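Local coordinates for protein dihydroorotase (Campylobacter jejuni subsp. jejuni, PDB 3PNU) that probably catalyses the reversible cyclisation of N-carbamoyl-L-aspartate to dihydroorotate in de novo pyrimidine synthesis, as a homodimeric class II dihydroorotase with two zinc ions per subunit, at residues 46-54 against 279-287; 212-221 against 232-242. All blocks are in the same frame, centred on the assembly; numbering follows the deposited sequence. Where two conformers were deposited one is given.

Contact 1 of 2, residues 46-54 against 279-287; sequences IAPLSARDF and VFSAPVILP
Leu49 and Ser50, in the last turns of helix 40-51, lie beside Pro283 and Ala282, just ahead of helix 285-296, with the CA atoms of Leu49 and Pro283 5.5 Å apart. No direct hydrogen bond joins the two backbones. Phe280, its ring carried anti to the backbone N (chi1 172°), reaches toward the helix: Leu49 CD1 meets the ring at its edge, 3.7 Å from Phe280 CZ, while Ile46 sets CG2 3.8 Å from Phe280 CE1. Between these groups and the next cluster the small Ala282 lets Ser50 come close, OG to Ala282 CB 3.4 Å. Farther along, Phe54 turns the outer end of its ring to Ile285, the two side chains crossing at about a right angle with Phe54 CE2 3.9 Å from Ile285 CD1. Leu286 CD1 packs on Asp53 CB at 3.5 Å, the two side chains running past each other in opposite directions. A water bridges the segments, donating to Asp53 OD2 and to Ala282 O and accepting from Leu286 N. The other carboxylate oxygen, Asp53 OD1, forms a salt bridge with Arg52 NE at 2.8 Å. Phe258 of strand 256-258 packs on both Phe54 and Ile285. The chemistry implies a mainly apolar join between the end of helix 40-51 with the residues just after it and the loop and first turn of helix 285-296, in which water serves that first turn and the Arg52 salt bridge probably keeps Asp53 ionised.

Contact 2 of 2, residues 212-221 against 232-242; sequences HHLIITLDDV and CKPIAKRYEDK
A loop-to-helix junction of the TIM barrel beside the zinc site holds this contact: the turn after strand 205-209 and the start of helix 218-223 lie against the chain leading into helix 239-250. His213 NE2 donates to Pro234 O at 2.9 Å, the oxygen lying 16° out of the imidazole plane, while Thr210 takes His213 ND1, so both ring nitrogens are engaged and the ring's rotation is fixed. Cys232 SG sits at the edge of the His212 ring, 3.5 Å from His212 NE2. In the middle, Ala236 CB packs on Ile216 CG1 at 3.6 Å, and Leu218 N gives a nearly straight bond to Lys237 O (2.8 Å, 170° at the hydrogen). Thr217 and Asp220 form a capping box at the start of helix 218-223, and in the conformer given Thr217 CG2 rests over one face of the Tyr239 ring. Lys242, bent at chi3 (73°), runs its chain along the carbonyl oxygens of His213 and Leu214 and ends with NZ donating to Ile215 O at 2.9 Å, from above the carbonyl plane. At the dimer interface Asp219 OD1 accepts from Val162 N of the second subunit, and Arg238 bridges to Asp164 of that subunit. Pro234, after a cis peptide bond, packs on the zinc ligand His189; the His213 bond to the Pro234 carbonyl ties this segment to a residue packed on a zinc ligand, consistent with a part in fixing the proline there.

Contact 1 is buried in the body of the barrel; contact 2 is mostly buried but runs from the zinc site out to the dimer interface, whereas no other subunit touches contact 1. Contact 1 ties elements more than 220 residues apart in the chain and is mainly apolar, with a single water between its polar groups; contact 2, nested within that loop, joins near neighbours in sequence through direct bonds to backbone carbonyls together with apolar packing. They touch where Val279 CG2 packs on His212 CD2 at 3.8 Å, although their centres are about 21 Å apart. Helix 285-296 also links them: it begins in contact 1, and its Val288 and Leu292 pack on Ile215 of contact 2.

Contact 1 of 2, residues 46-54 against 279-287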
ATOM      1  N   ILE A  46      26.702  -2.734   7.679  1.00 58.85           N
ATOM      2  CA  ILE A  46      25.686  -3.757   7.990  1.00 57.64           C
ATOM      3  C   ILE A  46      26.199  -5.215   8.114  1.00 55.71           C
ATOM      4  O   ILE A  46      25.661  -5.988   8.911  1.00 54.42           O
ATOM      5  CB  ILE A  46      24.533  -3.724   6.939  1.00 57.93           C
ATOM      6  CG1 ILE A  46      25.025  -4.217   5.568  1.00 60.05           C
ATOM      7  CG2 ILE A  46      23.968  -2.332   6.835  1.00 55.95           C
ATOM      8  CD1 ILE A  46      23.943  -4.327   4.509  1.00 63.24           C
ATOM      9  N   ALA A  47      27.225  -5.576   7.341  1.00 53.49           N
ATOM     10  CA  ALA A  47      27.740  -6.950   7.338  1.00 54.18           C
ATOM     11  C   ALA A  47      27.970  -7.504   8.737  1.00 54.64           C
ATOM     12  O   ALA A  47      27.577  -8.627   9.028  1.00 54.14           O
ATOM     13  CB  ALA A  47      29.007  -7.071   6.482  1.00 53.67           C
ATOM     14  N   PRO A  48      28.624  -6.727   9.605  1.00 56.12           N
ATOM     15  CA  PRO A  48      28.837  -7.170  10.980  1.00 56.04           C
ATOM     16  C   PRO A  48      27.564  -7.465  11.739  1.00 55.11           C
ATOM     17  O   PRO A  48      27.547  -8.324  12.597  1.00 55.67           O
ATOM     18  CB  PRO A  48      29.537  -5.972  11.621  1.00 56.37           C
ATOM     19  CG  PRO A  48      30.371  -5.418  10.508  1.00 56.80           C
ATOM     20  CD  PRO A  48      29.503  -5.587   9.261  1.00 57.54           C
ATOM     21  N   LEU A  49      26.497  -6.759  11.425  1.00 55.34           N
ATOM     22  CA  LEU A  49      25.242  -6.971  12.140  1.00 54.78           C
ATOM     23  C   LEU A  49      24.659  -8.379  11.891  1.00 53.75           C
ATOM     24  O   LEU A  49      23.933  -8.919  12.733  1.00 51.61           O
ATOM     25  CB  LEU A  49      24.262  -5.851  11.794  1.00 54.39           C
ATOM     26  CG  LEU A  49      24.782  -4.473  12.241  1.00 55.61           C
ATOM     27  CD1 LEU A  49      23.920  -3.336  11.694  1.00 54.61           C
ATOM     28  CD2 LEU A  49      24.863  -4.400  13.772  1.00 53.48           C
ATOM     29  N   SER A  50      25.007  -8.963  10.744  1.00 53.29           N
ATOM     30  CA  SER A  50      24.577 -10.328  10.380  1.00 53.81           C
ATOM     31  C   SER A  50      25.642 -11.353  10.751  1.00 53.44           C
ATOM     32  O   SER A  50      25.338 -12.378  11.336  1.00 53.37           O
ATOM     33  CB  SER A  50      24.301 -10.438   8.867  1.00 52.53           C
ATOM     34  OG  SER A  50      23.207  -9.635   8.468  1.00 52.85           O
ATOM     35  N   ALA A  51      26.890 -11.059  10.389  1.00 55.03           N
ATOM     36  CA  ALA A  51      28.033 -11.957  10.627  1.00 55.94           C
ATOM     37  C   ALA A  51      28.165 -12.354  12.082  1.00 56.88           C
ATOM     38  O   ALA A  51      28.667 -13.428  12.393  1.00 58.03           O
ATOM     39  CB  ALA A  51      29.339 -11.320  10.124  1.00 55.19           C
ATOM     40  N   ARG A  52      27.717 -11.483  12.970  1.00 58.23           N
ATOM     41  CA  ARG A  52      27.755 -11.750  14.398  1.00 60.03           C
ATOM     42  C   ARG A  52      26.709 -12.787  14.838  1.00 58.89           C
ATOM     43  O   ARG A  52      26.988 -13.619  15.688  1.00 60.80           O
ATOM     44  CB  ARG A  52      27.544 -10.439  15.169  1.00 60.88           C
ATOM     45  CG  ARG A  52      27.087 -10.636  16.607  1.00 65.56           C
ATOM     46  CD  ARG A  52      26.508  -9.340  17.200  1.00 72.27           C
ATOM     47  NE  ARG A  52      25.414  -9.639  18.127  1.00 77.33           N
ATOM     48  CZ  ARG A  52      24.722  -8.733  18.813  1.00 80.66           C
ATOM     49  NH1 ARG A  52      25.010  -7.444  18.716  1.00 83.54           N
ATOM     50  NH2 ARG A  52      23.744  -9.128  19.615  1.00 80.90           N
ATOM     51  N   ASP A  53      25.511 -12.750  14.266  1.00 58.03           N
ATOM     52  CA  ASP A  53      24.436 -13.669  14.703  1.00 57.14           C
ATOM     53  C   ASP A  53      24.281 -14.929  13.850  1.00 54.65           C
ATOM     54  O   ASP A  53      23.606 -15.857  14.251  1.00 52.83           O
ATOM     55  CB  ASP A  53      23.080 -12.918  14.781  1.00 57.99           C
ATOM     56  CG  ASP A  53      23.089 -11.743  15.800  1.00 60.45           C
ATOM     57  OD1 ASP A  53      24.167 -11.451  16.369  1.00 63.46           O
ATOM     58  OD2 ASP A  53      22.022 -11.111  16.028  1.00 59.24           O
ATOM     59  N   PHE A  54      24.903 -14.963  12.678  1.00 53.61           N
ATOM     60  CA  PHE A  54      24.784 -16.127  11.787  1.00 52.71           C
ATOM     61  C   PHE A  54      26.128 -16.740  11.433  1.00 51.46           C
ATOM     62  O   PHE A  54      27.130 -16.049  11.380  1.00 49.72           O
ATOM     63  CB  PHE A  54      23.996 -15.738  10.510  1.00 52.38           C
ATOM     64  CG  PHE A  54      22.551 -15.427  10.780  1.00 48.67           C
ATOM     65  CD1 PHE A  54      21.588 -16.414  10.684  1.00 46.94           C
ATOM     66  CD2 PHE A  54      22.162 -14.159  11.180  1.00 50.25           C
ATOM     67  CE1 PHE A  54      20.247 -16.141  10.967  1.00 47.52           C
ATOM     68  CE2 PHE A  54      20.822 -13.875  11.459  1.00 47.75           C
ATOM     69  CZ  PHE A  54      19.868 -14.866  11.352  1.00 45.33           C
ATOM     70  N   VAL A 279      12.998  -4.138   4.219  1.00 52.76           N
ATOM     71  CA  VAL A 279      13.026  -4.096   5.663  1.00 51.83           C
ATOM     72  C   VAL A 279      14.431  -4.540   6.036  1.00 52.11           C
ATOM     73  O   VAL A 279      14.940  -5.517   5.494  1.00 51.48           O
ATOM     74  CB  VAL A 279      12.025  -5.053   6.283  1.00 52.12           C
ATOM     75  CG1 VAL A 279      12.181  -5.055   7.782  1.00 51.06           C
ATOM     76  CG2 VAL A 279      10.611  -4.672   5.880  1.00 51.17           C
ATOM     77  N   PHE A 280      15.077  -3.803   6.927  1.00 53.19           N
ATOM     78  CA  PHE A 280      16.432  -4.151   7.384  1.00 52.84           C
ATOM     79  C   PHE A 280      16.261  -4.741   8.751  1.00 51.08           C
ATOM     80  O   PHE A 280      16.283  -4.026   9.748  1.00 50.78           O
ATOM     81  CB  PHE A 280      17.345  -2.921   7.421  1.00 53.68           C
ATOM     82  CG  PHE A 280      18.683  -3.176   8.059  1.00 56.19           C
ATOM     83  CD1 PHE A 280      19.647  -3.928   7.403  1.00 58.24           C
ATOM     84  CD2 PHE A 280      18.983  -2.647   9.307  1.00 57.10           C
ATOM     85  CE1 PHE A 280      20.883  -4.160   7.987  1.00 61.28           C
ATOM     86  CE2 PHE A 280      20.216  -2.869   9.896  1.00 59.50           C
ATOM     87  CZ  PHE A 280      21.171  -3.626   9.238  1.00 61.25           C
ATOM     88  N   SER A 281      16.082  -6.060   8.778  1.00 49.89           N
ATOM     89  CA  SER A 281      15.816  -6.805  10.012  1.00 49.19           C
ATOM     90  C   SER A 281      17.017  -7.553  10.635  1.00 48.22           C
ATOM     91  O   SER A 281      16.877  -8.142  11.696  1.00 47.04           O
ATOM     92  CB  SER A 281      14.716  -7.829   9.705  1.00 48.77           C
ATOM     93  OG  SER A 281      15.096  -8.662   8.607  1.00 48.23           O
ATOM     94  N   ALA A 282      18.175  -7.525   9.980  1.00 48.48           N
ATOM     95  CA  ALA A 282      19.367  -8.270  10.453  1.00 49.34           C
ATOM     96  C   ALA A 282      19.614  -8.172  11.951  1.00 50.65           C
ATOM     97  O   ALA A 282      19.681  -9.184  12.637  1.00 52.73           O
ATOM     98  CB  ALA A 282      20.608  -7.843   9.688  1.00 49.43           C
ATOM     99  N   PRO A 283      19.742  -6.949  12.475  1.00 51.42           N
ATOM    100  CA  PRO A 283      20.026  -6.816  13.907  1.00 51.00           C
ATOM    101  C   PRO A 283      19.019  -7.380  14.882  1.00 49.27           C
ATOM    102  O   PRO A 283      19.359  -7.588  16.018  1.00 50.04           O
ATOM    103  CB  PRO A 283      20.100  -5.299  14.125  1.00 51.14           C
ATOM    104  CG  PRO A 283      19.830  -4.662  12.787  1.00 52.72           C
ATOM    105  CD  PRO A 283      19.975  -5.694  11.742  1.00 51.39           C
ATOM    106  N   VAL A 284      17.800  -7.647  14.463  1.00 49.04           N
ATOM    107  CA  VAL A 284      16.783  -8.068  15.425  1.00 47.87           C
ATOM    108  C   VAL A 284      16.168  -9.444  15.193  1.00 46.37           C
ATOM    109  O   VAL A 284      15.282  -9.861  15.946  1.00 45.25           O
ATOM    110  CB  VAL A 284      15.658  -6.992  15.454  1.00 50.10           C
ATOM    111  CG1 VAL A 284      16.207  -5.646  15.959  1.00 46.98           C
ATOM    112  CG2 VAL A 284      15.037  -6.798  14.045  1.00 50.20           C
ATOM    113  N   ILE A 285      16.670 -10.169  14.188  1.00 46.31           N
ATOM    114  CA  ILE A 285      16.092 -11.482  13.798  1.00 44.23           C
ATOM    115  C   ILE A 285      16.001 -12.527  14.890  1.00 44.90           C
ATOM    116  O   ILE A 285      14.915 -13.027  15.203  1.00 45.52           O
ATOM    117  CB  ILE A 285      16.898 -12.139  12.662  1.00 44.05           C
ATOM    118  CG1 ILE A 285      16.809 -11.316  11.383  1.00 43.40           C
ATOM    119  CG2 ILE A 285      16.381 -13.557  12.415  1.00 42.17           C
ATOM    120  CD1 ILE A 285      17.879 -11.632  10.371  1.00 41.50           C
ATOM    121  N   LEU A 286      17.148 -12.878  15.463  1.00 45.46           N
ATOM    122  CA  LEU A 286      17.176 -13.934  16.467  1.00 46.32           C
ATOM    123  C   LEU A 286      16.272 -13.680  17.647  1.00 45.74           C
ATOM    124  O   LEU A 286      15.445 -14.538  17.990  1.00 48.34           O
ATOM    125  CB  LEU A 286      18.610 -14.220  16.928  1.00 47.50           C
ATOM    126  CG  LEU A 286      19.482 -14.833  15.833  1.00 47.21           C
ATOM    127  CD1 LEU A 286      20.889 -15.064  16.373  1.00 49.01           C
ATOM    128  CD2 LEU A 286      18.847 -16.131  15.329  1.00 41.19           C
ATOM    129  N   PRO A 287      16.404 -12.512  18.275  1.00 45.35           N
ATOM    130  CA  PRO A 287      15.530 -12.311  19.436  1.00 45.80           C
ATOM    131  C   PRO A 287      14.040 -12.290  19.050  1.00 45.86           C
ATOM    132  O   PRO A 287      13.209 -12.932  19.729  1.00 44.91           O
ATOM    133  CB  PRO A 287      16.016 -10.973  20.029  1.00 46.21           C
ATOM    134  CG  PRO A 287      16.925 -10.354  18.988  1.00 46.33           C
ATOM    135  CD  PRO A 287      17.408 -11.442  18.105  1.00 44.56           C
TER
HETATM  136  O   HOH W   1      19.538 -11.324  14.582  1.00 56.37           O

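Contact 2 of 2, residues 212-221 against 232-242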
ATOM      1  N   HIS A 212       9.600 -10.565   8.808  1.00 35.69           N
ATOM      2  CA  HIS A 212       8.442  -9.656   8.751  1.00 35.50           C
ATOM      3  C   HIS A 212       7.157 -10.292   8.231  1.00 35.97           C
ATOM      4  O   HIS A 212       6.092 -10.072   8.803  1.00 37.09           O
ATOM      5  CB  HIS A 212       8.790  -8.313   8.082  1.00 35.97           C
ATOM      6  CG  HIS A 212       9.510  -8.421   6.775  1.00 33.75           C
ATOM      7  ND1 HIS A 212      10.830  -8.809   6.676  1.00 32.65           N
ATOM      8  CD2 HIS A 212       9.113  -8.118   5.515  1.00 34.35           C
ATOM      9  CE1 HIS A 212      11.199  -8.784   5.407  1.00 35.83           C
ATOM     10  NE2 HIS A 212      10.172  -8.376   4.678  1.00 33.59           N
ATOM     11  N   HIS A 213       7.252 -11.139   7.211  1.00 36.22           N
ATOM     12  CA  HIS A 213       6.060 -11.775   6.661  1.00 34.39           C
ATOM     13  C   HIS A 213       5.369 -12.733   7.611  1.00 37.08           C
ATOM     14  O   HIS A 213       4.203 -13.144   7.352  1.00 35.87           O
ATOM     15  CB  HIS A 213       6.367 -12.449   5.339  1.00 34.03           C
ATOM     16  CG  HIS A 213       6.631 -11.485   4.231  1.00 31.64           C
ATOM     17  ND1 HIS A 213       7.871 -11.333   3.657  1.00 35.08           N
ATOM     18  CD2 HIS A 213       5.814 -10.601   3.610  1.00 30.65           C
ATOM     19  CE1 HIS A 213       7.804 -10.407   2.714  1.00 36.65           C
ATOM     20  NE2 HIS A 213       6.567  -9.947   2.667  1.00 32.17           N
ATOM     21  N   LEU A 214       6.055 -13.114   8.693  1.00 36.04           N
ATOM     22  CA  LEU A 214       5.426 -13.971   9.699  1.00 38.13           C
ATOM     23  C   LEU A 214       4.606 -13.109  10.651  1.00 39.60           C
ATOM     24  O   LEU A 214       3.774 -13.617  11.394  1.00 39.37           O
ATOM     25  CB  LEU A 214       6.466 -14.709  10.538  1.00 37.41           C
ATOM     26  CG  LEU A 214       7.204 -15.851   9.861  1.00 39.78           C
ATOM     27  CD1 LEU A 214       8.390 -16.283  10.736  1.00 36.39           C
ATOM     28  CD2 LEU A 214       6.238 -16.999   9.552  1.00 33.01           C
ATOM     29  N   ILE A 215       4.855 -11.799  10.601  1.00 40.59           N
ATOM     30  CA  ILE A 215       4.265 -10.857  11.527  1.00 40.99           C
ATOM     31  C   ILE A 215       3.231  -9.877  10.947  1.00 39.42           C
ATOM     32  O   ILE A 215       2.140  -9.751  11.491  1.00 37.46           O
ATOM     33  CB  ILE A 215       5.407 -10.046  12.194  1.00 40.58           C
ATOM     34  CG1 ILE A 215       6.354 -10.998  12.951  1.00 43.09           C
ATOM     35  CG2 ILE A 215       4.843  -9.002  13.143  1.00 44.10           C
ATOM     36  CD1 ILE A 215       7.619 -10.338  13.539  1.00 39.40           C
ATOM     37  N   ILE A 216       3.570  -9.210   9.842  1.00 38.44           N
ATOM     38  CA  ILE A 216       2.692  -8.171   9.281  1.00 37.72           C
ATOM     39  C   ILE A 216       1.760  -8.603   8.134  1.00 37.56           C
ATOM     40  O   ILE A 216       1.965  -9.649   7.507  1.00 39.51           O
ATOM     41  CB  ILE A 216       3.533  -6.966   8.777  1.00 37.16           C
ATOM     42  CG1 ILE A 216       4.244  -7.293   7.468  1.00 35.88           C
ATOM     43  CG2 ILE A 216       4.533  -6.521   9.854  1.00 34.49           C
ATOM     44  CD1 ILE A 216       5.000  -6.146   6.882  1.00 32.12           C
ATOM     45  N   THR A 217       0.731  -7.788   7.898  1.00 37.16           N
ATOM     46  CA  THR A 217      -0.188  -7.945   6.764  1.00 36.76           C
ATOM     47  C   THR A 217      -0.264  -6.578   6.092  1.00 37.05           C
ATOM     48  O   THR A 217       0.295  -5.602   6.594  1.00 36.33           O
ATOM     49  CB  THR A 217      -1.619  -8.351   7.148  1.00 37.09           C
ATOM     50  OG1 THR A 217      -2.302  -7.234   7.736  1.00 39.35           O
ATOM     51  CG2 THR A 217      -1.633  -9.550   8.071  1.00 33.20           C
ATOM     52  N   LEU A 218      -0.963  -6.498   4.960  1.00 37.07           N
ATOM     53  CA  LEU A 218      -1.117  -5.218   4.261  1.00 35.61           C
ATOM     54  C   LEU A 218      -1.672  -4.121   5.196  1.00 33.86           C
ATOM     55  O   LEU A 218      -1.320  -2.957   5.058  1.00 34.41           O
ATOM     56  CB  LEU A 218      -2.039  -5.372   3.040  1.00 34.83           C
ATOM     57  CG  LEU A 218      -2.108  -4.161   2.102  1.00 31.25           C
ATOM     58  CD1 LEU A 218      -0.728  -3.879   1.498  1.00 27.69           C
ATOM     59  CD2 LEU A 218      -3.147  -4.369   0.999  1.00 25.57           C
ATOM     60  N   ASP A 219      -2.545  -4.489   6.122  1.00 33.33           N
ATOM     61  CA  ASP A 219      -3.119  -3.518   7.074  1.00 34.78           C
ATOM     62  C   ASP A 219      -2.058  -2.722   7.855  1.00 35.23           C
ATOM     63  O   ASP A 219      -2.259  -1.542   8.128  1.00 36.19           O
ATOM     64  CB  ASP A 219      -4.081  -4.205   8.052  1.00 35.35           C
ATOM     65  CG  ASP A 219      -5.430  -4.528   7.436  1.00 36.30           C
ATOM     66  OD1 ASP A 219      -5.757  -3.993   6.360  1.00 38.37           O
ATOM     67  OD2 ASP A 219      -6.182  -5.311   8.038  1.00 44.85           O
ATOM     68  N   ASP A 220      -0.934  -3.354   8.184  1.00 35.15           N
ATOM     69  CA  ASP A 220       0.146  -2.695   8.917  1.00 36.06           C
ATOM     70  C   ASP A 220       0.841  -1.707   8.041  1.00 37.02           C
ATOM     71  O   ASP A 220       1.361  -0.708   8.524  1.00 39.03           O
ATOM     72  CB  ASP A 220       1.162  -3.727   9.421  1.00 36.64           C
ATOM     73  CG  ASP A 220       0.548  -4.711  10.384  1.00 37.85           C
ATOM     74  OD1 ASP A 220      -0.024  -4.259  11.389  1.00 39.44           O
ATOM     75  OD2 ASP A 220       0.631  -5.933  10.151  1.00 39.78           O
ATOM     76  N   VAL A 221       0.851  -1.977   6.740  1.00 36.63           N
ATOM     77  CA  VAL A 221       1.515  -1.103   5.801  1.00 35.87           C
ATOM     78  C   VAL A 221       0.643   0.076   5.370  1.00 37.13           C
ATOM     79  O   VAL A 221       1.146   1.186   5.239  1.00 39.78           O
ATOM     80  CB  VAL A 221       1.967  -1.873   4.525  1.00 36.27           C
ATOM     81  CG1 VAL A 221       2.756  -0.950   3.594  1.00 34.82           C
ATOM     82  CG2 VAL A 221       2.814  -3.069   4.882  1.00 35.36           C
ATOM     83  N   CYS A 232       7.862  -3.467   1.574  1.00 39.85           N
ATOM     84  CA  CYS A 232       8.832  -4.302   0.884  1.00 39.66           C
ATOM     85  C   CYS A 232       8.167  -5.054  -0.270  1.00 40.35           C
ATOM     86  O   CYS A 232       6.945  -4.986  -0.459  1.00 37.59           O
ATOM     87  CB  CYS A 232       9.413  -5.331   1.849  1.00 39.22           C
ATOM     88  SG  CYS A 232       8.183  -6.524   2.439  1.00 40.38           S
ATOM     89  N   LYS A 233       9.001  -5.769  -1.018  1.00 39.59           N
ATOM     90  CA  LYS A 233       8.569  -6.603  -2.103  1.00 40.33           C
ATOM     91  C   LYS A 233       9.011  -8.029  -1.757  1.00 39.55           C
ATOM     92  O   LYS A 233      10.169  -8.249  -1.402  1.00 41.59           O
ATOM     93  CB  LYS A 233       9.196  -6.120  -3.413  1.00 41.79           C
ATOM     94  CG  LYS A 233       8.724  -4.704  -3.792  1.00 45.48           C
ATOM     95  CD  LYS A 233       9.324  -4.222  -5.103  1.00 53.24           C
ATOM     96  CE  LYS A 233       8.933  -2.743  -5.441  1.00 53.47           C
ATOM     97  NZ  LYS A 233       7.518  -2.585  -5.844  1.00 52.40           N
ATOM     98  N   PRO A 234       8.089  -9.003  -1.812  1.00 37.81           N
ATOM     99  CA  PRO A 234       6.677  -8.882  -2.141  1.00 35.74           C
ATOM    100  C   PRO A 234       5.918  -8.263  -0.994  1.00 34.92           C
ATOM    101  O   PRO A 234       6.205  -8.525   0.170  1.00 35.41           O
ATOM    102  CB  PRO A 234       6.241 -10.334  -2.352  1.00 36.30           C
ATOM    103  CG  PRO A 234       7.526 -11.100  -2.525  1.00 34.56           C
ATOM    104  CD  PRO A 234       8.480 -10.412  -1.663  1.00 36.68           C
ATOM    105  N   ILE A 235       4.950  -7.437  -1.336  1.00 34.68           N
ATOM    106  CA  ILE A 235       4.137  -6.738  -0.372  1.00 32.80           C
ATOM    107  C   ILE A 235       3.491  -7.689   0.632  1.00 31.27           C
ATOM    108  O   ILE A 235       3.132  -8.816   0.292  1.00 30.54           O
ATOM    109  CB  ILE A 235       3.021  -5.941  -1.129  1.00 33.81           C
ATOM    110  CG1 ILE A 235       2.330  -4.962  -0.199  1.00 36.13           C
ATOM    111  CG2 ILE A 235       2.003  -6.885  -1.840  1.00 31.85           C
ATOM    112  CD1 ILE A 235       3.263  -3.886   0.305  1.00 34.61           C
ATOM    113  N   ALA A 236       3.350  -7.247   1.872  1.00 29.87           N
ATOM    114  CA  ALA A 236       2.657  -8.055   2.871  1.00 30.53           C
ATOM    115  C   ALA A 236       1.208  -8.183   2.380  1.00 31.35           C
ATOM    116  O   ALA A 236       0.631  -7.226   1.869  1.00 31.79           O
ATOM    117  CB  ALA A 236       2.706  -7.413   4.231  1.00 29.52           C
ATOM    118  N   LYS A 237       0.609  -9.346   2.565  1.00 31.95           N
ATOM    119  CA  LYS A 237      -0.730  -9.592   2.026  1.00 32.45           C
ATOM    120  C   LYS A 237      -1.826  -9.794   3.076  1.00 35.04           C
ATOM    121  O   LYS A 237      -1.925  -8.999   4.006  1.00 38.05           O
ATOM    122  CB  LYS A 237      -0.633 -10.731   0.984  1.00 31.37           C
ATOM    123  CG  LYS A 237       0.306 -10.300  -0.191  1.00 31.32           C
ATOM    124  CD  LYS A 237       0.563 -11.321  -1.197  1.00 29.15           C
ATOM    125  CE  LYS A 237       1.479 -10.793  -2.282  1.00 29.35           C
ATOM    126  NZ  LYS A 237       2.819 -10.434  -1.806  1.00 32.77           N
ATOM    127  N   ARG A 238      -2.645 -10.831   2.932  1.00 35.67           N
ATOM    128  CA  ARG A 238      -3.775 -11.032   3.813  1.00 36.82           C
ATOM    129  C   ARG A 238      -3.525 -11.863   5.050  1.00 38.11           C
ATOM    130  O   ARG A 238      -2.507 -12.558   5.176  1.00 38.88           O
ATOM    131  CB  ARG A 238      -4.920 -11.681   3.022  1.00 37.64           C
ATOM    132  CG  ARG A 238      -5.481 -10.797   1.936  1.00 38.19           C
ATOM    133  CD  ARG A 238      -6.537 -11.502   1.105  1.00 40.15           C
ATOM    134  NE  ARG A 238      -7.145 -10.545   0.183  1.00 40.79           N
ATOM    135  CZ  ARG A 238      -8.239  -9.833   0.434  1.00 44.56           C
ATOM    136  NH1 ARG A 238      -8.897  -9.972   1.585  1.00 41.97           N
ATOM    137  NH2 ARG A 238      -8.687  -8.974  -0.481  1.00 46.03           N
ATOM    138  N   TYR A 239      -4.477 -11.790   5.966  0.50 37.92           N
ATOM    139  CA  TYR A 239      -4.402 -12.518   7.210  0.50 38.29           C
ATOM    140  C   TYR A 239      -4.217 -14.026   7.005  0.50 38.90           C
ATOM    141  O   TYR A 239      -3.410 -14.642   7.684  0.50 39.00           O
ATOM    142  CB  TYR A 239      -5.645 -12.218   8.050  0.50 38.73           C
ATOM    143  CG  TYR A 239      -5.746 -10.766   8.498  0.50 36.82           C
ATOM    144  CD1 TYR A 239      -5.134 -10.345   9.667  0.50 35.25           C
ATOM    145  CD2 TYR A 239      -6.458  -9.822   7.754  0.50 38.51           C
ATOM    146  CE1 TYR A 239      -5.216  -9.029  10.092  0.50 35.45           C
ATOM    147  CE2 TYR A 239      -6.541  -8.493   8.174  0.50 38.40           C
ATOM    148  CZ  TYR A 239      -5.915  -8.115   9.347  0.50 37.44           C
ATOM    149  OH  TYR A 239      -5.985  -6.818   9.796  0.50 43.64           O
ATOM    150  N   GLU A 240      -4.955 -14.609   6.064  1.00 39.74           N
ATOM    151  CA  GLU A 240      -4.849 -16.034   5.779  1.00 40.69           C
ATOM    152  C   GLU A 240      -3.514 -16.384   5.123  1.00 40.31           C
ATOM    153  O   GLU A 240      -3.023 -17.515   5.244  1.00 39.73           O
ATOM    154  CB  GLU A 240      -6.080 -16.588   5.018  1.00 41.38           C
ATOM    155  CG  GLU A 240      -6.723 -15.635   4.010  1.00 47.73           C
ATOM    156  CD  GLU A 240      -7.685 -14.647   4.685  1.00 47.63           C
ATOM    157  OE1 GLU A 240      -8.528 -15.069   5.509  1.00 51.07           O
ATOM    158  OE2 GLU A 240      -7.600 -13.451   4.380  1.00 47.66           O
ATOM    159  N   ASP A 241      -2.907 -15.406   4.470  1.00 39.34           N
ATOM    160  CA  ASP A 241      -1.610 -15.619   3.866  1.00 38.77           C
ATOM    161  C   ASP A 241      -0.573 -15.753   4.981  1.00 38.06           C
ATOM    162  O   ASP A 241       0.228 -16.676   4.969  1.00 36.55           O
ATOM    163  CB  ASP A 241      -1.263 -14.487   2.896  1.00 38.33           C
ATOM    164  CG  ASP A 241      -2.150 -14.491   1.660  1.00 37.62           C
ATOM    165  OD1 ASP A 241      -2.329 -15.570   1.044  1.00 35.42           O
ATOM    166  OD2 ASP A 241      -2.652 -13.413   1.300  1.00 35.03           O
ATOM    167  N   LYS A 242      -0.620 -14.838   5.947  1.00 38.47           N
ATOM    168  CA  LYS A 242       0.308 -14.838   7.069  1.00 38.86           C
ATOM    169  C   LYS A 242       0.154 -16.086   7.913  1.00 39.55           C
ATOM    170  O   LYS A 242       1.143 -16.667   8.358  1.00 39.55           O
ATOM    171  CB  LYS A 242       0.072 -13.642   7.964  1.00 38.82           C
ATOM    172  CG  LYS A 242       1.101 -13.530   9.024  1.00 39.77           C
ATOM    173  CD  LYS A 242       0.895 -12.366   9.915  1.00 42.89           C
ATOM    174  CE  LYS A 242      -0.251 -12.559  10.855  1.00 47.15           C
ATOM    175  NZ  LYS A 242      -0.161 -11.488  11.882  1.00 55.08           N
TER
HETATM  176  O   HOH W   2      10.524  -8.908   1.622  1.00 50.36           O